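Local coordinates for protein 6-phosphogluconolactonase (Thermotoga maritima, PDB 1VL1) that hydrolyses 6-phosphogluconolactone to 6-phosphogluconate, the second step of the oxidative pentose phosphate pathway, at residues Glu38-Leu41 with Glu42-Asp45; Cys124-Tyr127 with Glu128-Arg132. All blocks are in the same frame, centred on the assembly; numbering follows the deposited sequence. Where two conformers were deposited one is given.

Interaction 1. Residues Glu38-Leu41 with Glu42-Asp45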
loop_
_atom_site.group_PDB
_atom_site.type_symbol
_atom_site.label_atom_id
_atom_site.label_comp_id
_atom_site.label_asym_id
_atom_site.label_seq_id
_atom_site.Cartn_x
_atom_site.Cartn_y
_atom_site.Cartn_z
ATOM N N GLU A 38 -0.489 -1.339 -17.211
ATOM C CA GLU A 38 -0.566 -1.060 -18.642
ATOM C C GLU A 38 -2.012 -1.020 -19.158
ATOM O O GLU A 38 -2.364 -0.164 -19.981
ATOM C CB GLU A 38 0.289 -2.043 -19.416
ATOM C CG GLU A 38 1.773 -1.799 -19.289
ATOM C CD GLU A 38 2.260 -0.612 -20.111
ATOM O OE1 GLU A 38 1.684 0.498 -20.042
ATOM O OE2 GLU A 38 3.221 -0.795 -20.866
ATOM N N LYS A 39 -2.855 -1.922 -18.674
ATOM C CA LYS A 39 -4.286 -1.855 -18.996
ATOM C C LYS A 39 -4.915 -0.525 -18.525
ATOM O O LYS A 39 -5.649 0.121 -19.266
ATOM C CB LYS A 39 -5.048 -3.062 -18.384
ATOM C CG LYS A 39 -4.743 -4.422 -19.034
ATOM C CD LYS A 39 -5.443 -5.661 -18.333
ATOM C CE LYS A 39 -4.914 -5.930 -16.919
ATOM N NZ LYS A 39 -5.229 -7.251 -16.253
ATOM N N LEU A 40 -4.581 -0.113 -17.314
ATOM C CA LEU A 40 -5.154 1.099 -16.734
ATOM C C LEU A 40 -4.780 2.279 -17.620
ATOM O O LEU A 40 -5.626 3.078 -17.988
ATOM C CB LEU A 40 -4.720 1.268 -15.270
ATOM C CG LEU A 40 -5.425 0.317 -14.266
ATOM C CD1 LEU A 40 -4.701 0.261 -12.968
ATOM C CD2 LEU A 40 -6.840 0.777 -14.042
ATOM N N LEU A 41 -3.518 2.317 -18.037
ATOM C CA LEU A 41 -3.024 3.399 -18.898
ATOM C C LEU A 41 -3.573 3.411 -20.316
ATOM O O LEU A 41 -3.498 4.437 -20.988
ATOM C CB LEU A 41 -1.486 3.411 -18.883
ATOM C CG LEU A 41 -0.822 3.743 -17.541
ATOM C CD1 LEU A 41 0.604 3.251 -17.555
ATOM C CD2 LEU A 41 -0.871 5.250 -17.246
ATOM N N GLU A 42 -4.141 2.306 -20.807
ATOM C CA GLU A 42 -4.832 2.332 -22.095
ATOM C C GLU A 42 -6.143 3.100 -21.974
ATOM O O GLU A 42 -6.622 3.668 -22.950
ATOM C CB GLU A 42 -5.127 0.916 -22.596
ATOM C CG GLU A 42 -3.874 0.105 -22.860
ATOM C CD GLU A 42 -4.183 -1.287 -23.370
ATOM O OE1 GLU A 42 -4.809 -2.070 -22.615
ATOM O OE2 GLU A 42 -3.799 -1.594 -24.520
ATOM N N GLU A 43 -6.708 3.094 -20.773
ATOM C CA GLU A 43 -8.027 3.644 -20.493
ATOM C C GLU A 43 -7.999 5.090 -19.996
ATOM O O GLU A 43 -8.944 5.849 -20.240
ATOM C CB GLU A 43 -8.671 2.814 -19.378
ATOM C CG GLU A 43 -8.958 1.369 -19.715
ATOM C CD GLU A 43 -9.360 0.576 -18.483
ATOM O OE1 GLU A 43 -9.326 1.127 -17.357
ATOM O OE2 GLU A 43 -9.717 -0.609 -18.632
ATOM N N LYS A 44 -6.939 5.446 -19.261
ATOM C CA LYS A 44 -6.872 6.687 -18.498
ATOM C C LYS A 44 -5.543 7.378 -18.667
ATOM O O LYS A 44 -4.504 6.741 -18.657
ATOM C CB LYS A 44 -6.919 6.384 -17.015
ATOM C CG LYS A 44 -8.165 5.765 -16.485
ATOM C CD LYS A 44 -8.002 5.531 -14.975
ATOM C CE LYS A 44 -8.151 6.885 -14.194
ATOM N NZ LYS A 44 -7.368 7.059 -12.958
ATOM N N ASP A 45 -5.575 8.692 -18.696
ATOM C CA ASP A 45 -4.376 9.496 -18.879
ATOM C C ASP A 45 -3.481 9.376 -17.659
ATOM O O ASP A 45 -2.271 9.242 -17.806
ATOM C CB ASP A 45 -4.810 10.943 -19.131
ATOM C CG ASP A 45 -3.667 11.969 -19.085
ATOM O OD1 ASP A 45 -2.497 11.638 -19.418
ATOM O OD2 ASP A 45 -3.883 13.173 -18.761
#

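Interaction 2. Residues Cys124-Tyr127 with Glu128-Arg132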
loop_
_atom_site.group_PDB
_atom_site.type_symbol
_atom_site.label_atom_id
_atom_site.label_comp_id
_atom_site.label_asym_id
_atom_site.label_seq_id
_atom_site.Cartn_x
_atom_site.Cartn_y
_atom_site.Cartn_z
ATOM N N CYS A 124 -1.293 14.276 9.128
ATOM C CA CYS A 124 -2.495 13.575 8.622
ATOM C C CYS A 124 -3.350 14.460 7.729
ATOM O O CYS A 124 -3.741 14.032 6.634
ATOM C CB CYS A 124 -3.393 13.051 9.728
ATOM S SG CYS A 124 -2.793 11.678 10.715
ATOM N N GLU A 125 -3.631 15.675 8.169
ATOM C CA GLU A 125 -4.569 16.558 7.494
ATOM C C GLU A 125 -3.978 17.029 6.192
ATOM O O GLU A 125 -4.680 17.123 5.179
ATOM C CB GLU A 125 -4.944 17.700 8.416
ATOM C CG GLU A 125 -5.733 17.213 9.579
ATOM C CD GLU A 125 -5.999 18.250 10.613
ATOM O OE1 GLU A 125 -5.369 19.372 10.587
ATOM O OE2 GLU A 125 -6.879 17.934 11.469
ATOM N N LYS A 126 -2.660 17.306 6.213
ATOM C CA LYS A 126 -1.941 17.685 5.010
ATOM C C LYS A 126 -2.016 16.569 3.975
ATOM O O LYS A 126 -2.249 16.803 2.814
ATOM C CB LYS A 126 -0.494 18.046 5.336
ATOM C CG LYS A 126 0.370 18.334 4.081
ATOM C CD LYS A 126 1.770 18.761 4.479
ATOM C CE LYS A 126 2.725 18.671 3.369
ATOM N NZ LYS A 126 4.057 19.319 3.711
ATOM N N TYR A 127 -1.788 15.336 4.407
ATOM C CA TYR A 127 -1.773 14.219 3.475
ATOM C C TYR A 127 -3.179 13.983 2.969
ATOM O O TYR A 127 -3.372 13.743 1.785
ATOM C CB TYR A 127 -1.289 12.967 4.216
ATOM C CG TYR A 127 -0.966 11.815 3.334
ATOM C CD1 TYR A 127 -0.265 12.016 2.159
ATOM C CD2 TYR A 127 -1.332 10.518 3.647
ATOM C CE1 TYR A 127 0.099 10.959 1.323
ATOM C CE2 TYR A 127 -0.974 9.461 2.803
ATOM C CZ TYR A 127 -0.289 9.680 1.650
ATOM O OH TYR A 127 0.065 8.632 0.775
ATOM N N GLU A 128 -4.162 14.089 3.848
ATOM C CA GLU A 128 -5.566 13.941 3.416
ATOM C C GLU A 128 -5.928 14.976 2.317
ATOM O O GLU A 128 -6.490 14.626 1.280
ATOM C CB GLU A 128 -6.535 14.078 4.594
ATOM C CG GLU A 128 -7.959 13.846 4.142
ATOM C CD GLU A 128 -8.889 13.178 5.163
ATOM O OE1 GLU A 128 -8.452 12.574 6.150
ATOM O OE2 GLU A 128 -10.090 13.268 4.943
ATOM N N ARG A 129 -5.576 16.219 2.547
ATOM C CA ARG A 129 -5.796 17.271 1.555
ATOM C C ARG A 129 -5.117 16.938 0.220
ATOM O O ARG A 129 -5.668 17.212 -0.851
ATOM C CB ARG A 129 -5.343 18.648 2.042
ATOM C CG ARG A 129 -6.214 19.311 3.122
ATOM C CD ARG A 129 -5.869 20.725 3.468
ATOM N NE ARG A 129 -4.497 20.894 3.914
ATOM C CZ ARG A 129 -4.068 20.871 5.180
ATOM N NH1 ARG A 129 -4.901 20.638 6.181
ATOM N NH2 ARG A 129 -2.774 21.125 5.416
ATOM N N GLU A 130 -3.888 16.415 0.273
ATOM C CA GLU A 130 -3.153 16.124 -0.953
ATOM C C GLU A 130 -3.829 15.007 -1.735
ATOM O O GLU A 130 -3.923 15.065 -2.950
ATOM C CB GLU A 130 -1.724 15.675 -0.644
ATOM C CG GLU A 130 -0.786 16.739 -0.327
ATOM C CD GLU A 130 0.646 16.207 -0.290
ATOM O OE1 GLU A 130 1.027 15.381 -1.140
ATOM O OE2 GLU A 130 1.331 16.696 0.617
ATOM N N ILE A 131 -4.236 13.948 -1.031
ATOM C CA ILE A 131 -4.937 12.862 -1.696
ATOM C C ILE A 131 -6.214 13.341 -2.382
ATOM O O ILE A 131 -6.426 13.056 -3.588
ATOM C CB ILE A 131 -5.270 11.751 -0.674
ATOM C CG1 ILE A 131 -3.973 11.157 -0.170
ATOM C CG2 ILE A 131 -6.127 10.715 -1.348
ATOM C CD1 ILE A 131 -4.214 10.213 1.013
ATOM N N ARG A 132 -7.038 14.097 -1.645
ATOM C CA ARG A 132 -8.280 14.609 -2.186
ATOM C C ARG A 132 -8.049 15.458 -3.441
ATOM O O ARG A 132 -8.815 15.430 -4.408
ATOM C CB ARG A 132 -9.028 15.455 -1.145
ATOM C CG ARG A 132 -9.599 14.680 0.003
ATOM C CD ARG A 132 -10.292 15.574 1.008
ATOM N NE ARG A 132 -10.814 14.857 2.174
ATOM C CZ ARG A 132 -11.999 14.223 2.222
ATOM N NH1 ARG A 132 -12.791 14.187 1.154
ATOM N NH2 ARG A 132 -12.372 13.601 3.352
HETATM O O HOH W 1 -4.135 20.912 9.064
#

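Interaction 1. Residues Glu38-Leu41 with Glu42-Asp45
The last turn of helix 25-43 unwinds here, as Glu38-Leu41 runs on into Glu42-Asp45 and the chain leaves the helix. The backbone bonds tell of the fraying. Glu42 N is shared between Glu38 O (3.2 Å) and Lys39 O (3.1 Å), and both bonds are weak. Glu43 N makes a weak, long bond to Lys39 O and a better one, 3.0 Å, to Leu40 O. The Leu40 carbonyl oxygen is thus gripped twice. Lys44 N, also 3.0 Å from Leu40 O, comes nearly along the C=O direction, while Glu43 N sits well above the carbonyl plane. Bonds of the i+3 and i+4 kinds are mixed here, and Lys44 then adopts an extended backbone.

The methylene groups of Glu42 and Glu43 lie against the carbonyl oxygens of the turn before. In Glu42, CG is beside its own backbone N (chi1 -63°), which lays it over the preceding turn, 3.3 Å from Glu38 O. Glu43 uses its methylene groups in the same way: its CB is 3.4 Å from Leu40 O. Further out, Glu43 OE1 approaches Leu40 CD2 at 4.2 Å, a loose contact between a carboxylate and a methyl group. Leu41 CD2 reaches the Lys44 carbonyl oxygen, also at 4.2 Å.

Arg73 donates to the carbonyl oxygens of Leu41, Lys44 and Asp45 at the helix end. Lys44 NZ forms a salt bridge with Asp139 and a hydrogen bond to Lys46 O. Leu40 and Leu41 pack on Ile47, at the start of strand 47-51.

Interaction 2. Residues Cys124-Tyr127 with Glu128-Arg132
Cys124-Tyr127 and Glu128-Arg132 are consecutive turns of helix 120-134, joined by regular i to i+4 backbone bonds. Glu128 N bonds to Cys124 O at 2.8 Å, and Arg129 N to Glu125 O at 2.9 Å. Glu130 N to Lys126 O and Ile131 N to Tyr127 O continue the series, the last nearly straight at 170°.

On the buried side, Ile131 CD1 lies over one face of the Tyr127 ring, 3.9 Å from its centroid and 17° off the ring normal. This is a CH-pi contact. The methyl is offset toward the CE2 side of the ring. Tyr127 CG is anti to the backbone N (chi1 -168°), which carries the ring off the helix flank to where this methyl can cover it. Its hydroxyl bonds to Leu78 O, and its ring packs against Phe77 and Val166. With an alanine at Tyr127, Ile131 CD1 would probably lose its aromatic partner and Leu78 O this hydrogen bond.

On the outer side, the Arg129 guanidinium lies over the backbone, with Glu125 O and Lys126 CA on the same face. A water in the guanidinium plane accepts from Arg129 NH1 (3.0 Å) and donates to Glu125 OE1, bridging the two side chains. Lys126 and Glu130 run side by side, with CE of the lysine 3.7 Å from OE2 of the glutamate. Their polar ends have other partners: Lys126 NZ salt-bridges Asp115, and Glu130 OE1 bonds to His112.

Glu128 OE2 takes a salt bridge from Arg132 NH2 at 2.8 Å, while its OE1 bonds to Val166 N. One carboxylate therefore serves a charged partner and a strand backbone. The opposite charges spaced four residues apart probably favour the helix electrostatically.

In the fold
Both interactions are local, and neither closes a long loop. Interaction 1 comes first, at the C-terminal end of helix 25-43, where the chain turns into strand 47-51. The chain then passes through strand 74-82 and helix 92-101 before interaction 2, inside helix 120-134. The two lie in series, neither nesting nor crossing. Their centres are about 25 Å apart and their nearest atoms about 11 Å, without touching. Interaction 1 joins a helix end to strand 47-51 and to the loops carrying Arg73 and Asp139. Interaction 2 sets its helix against strands 74-82, 166-168 and 179-182. Strands 47-51 and 74-82 pair in parallel, so both helices pack on one mixed sheet.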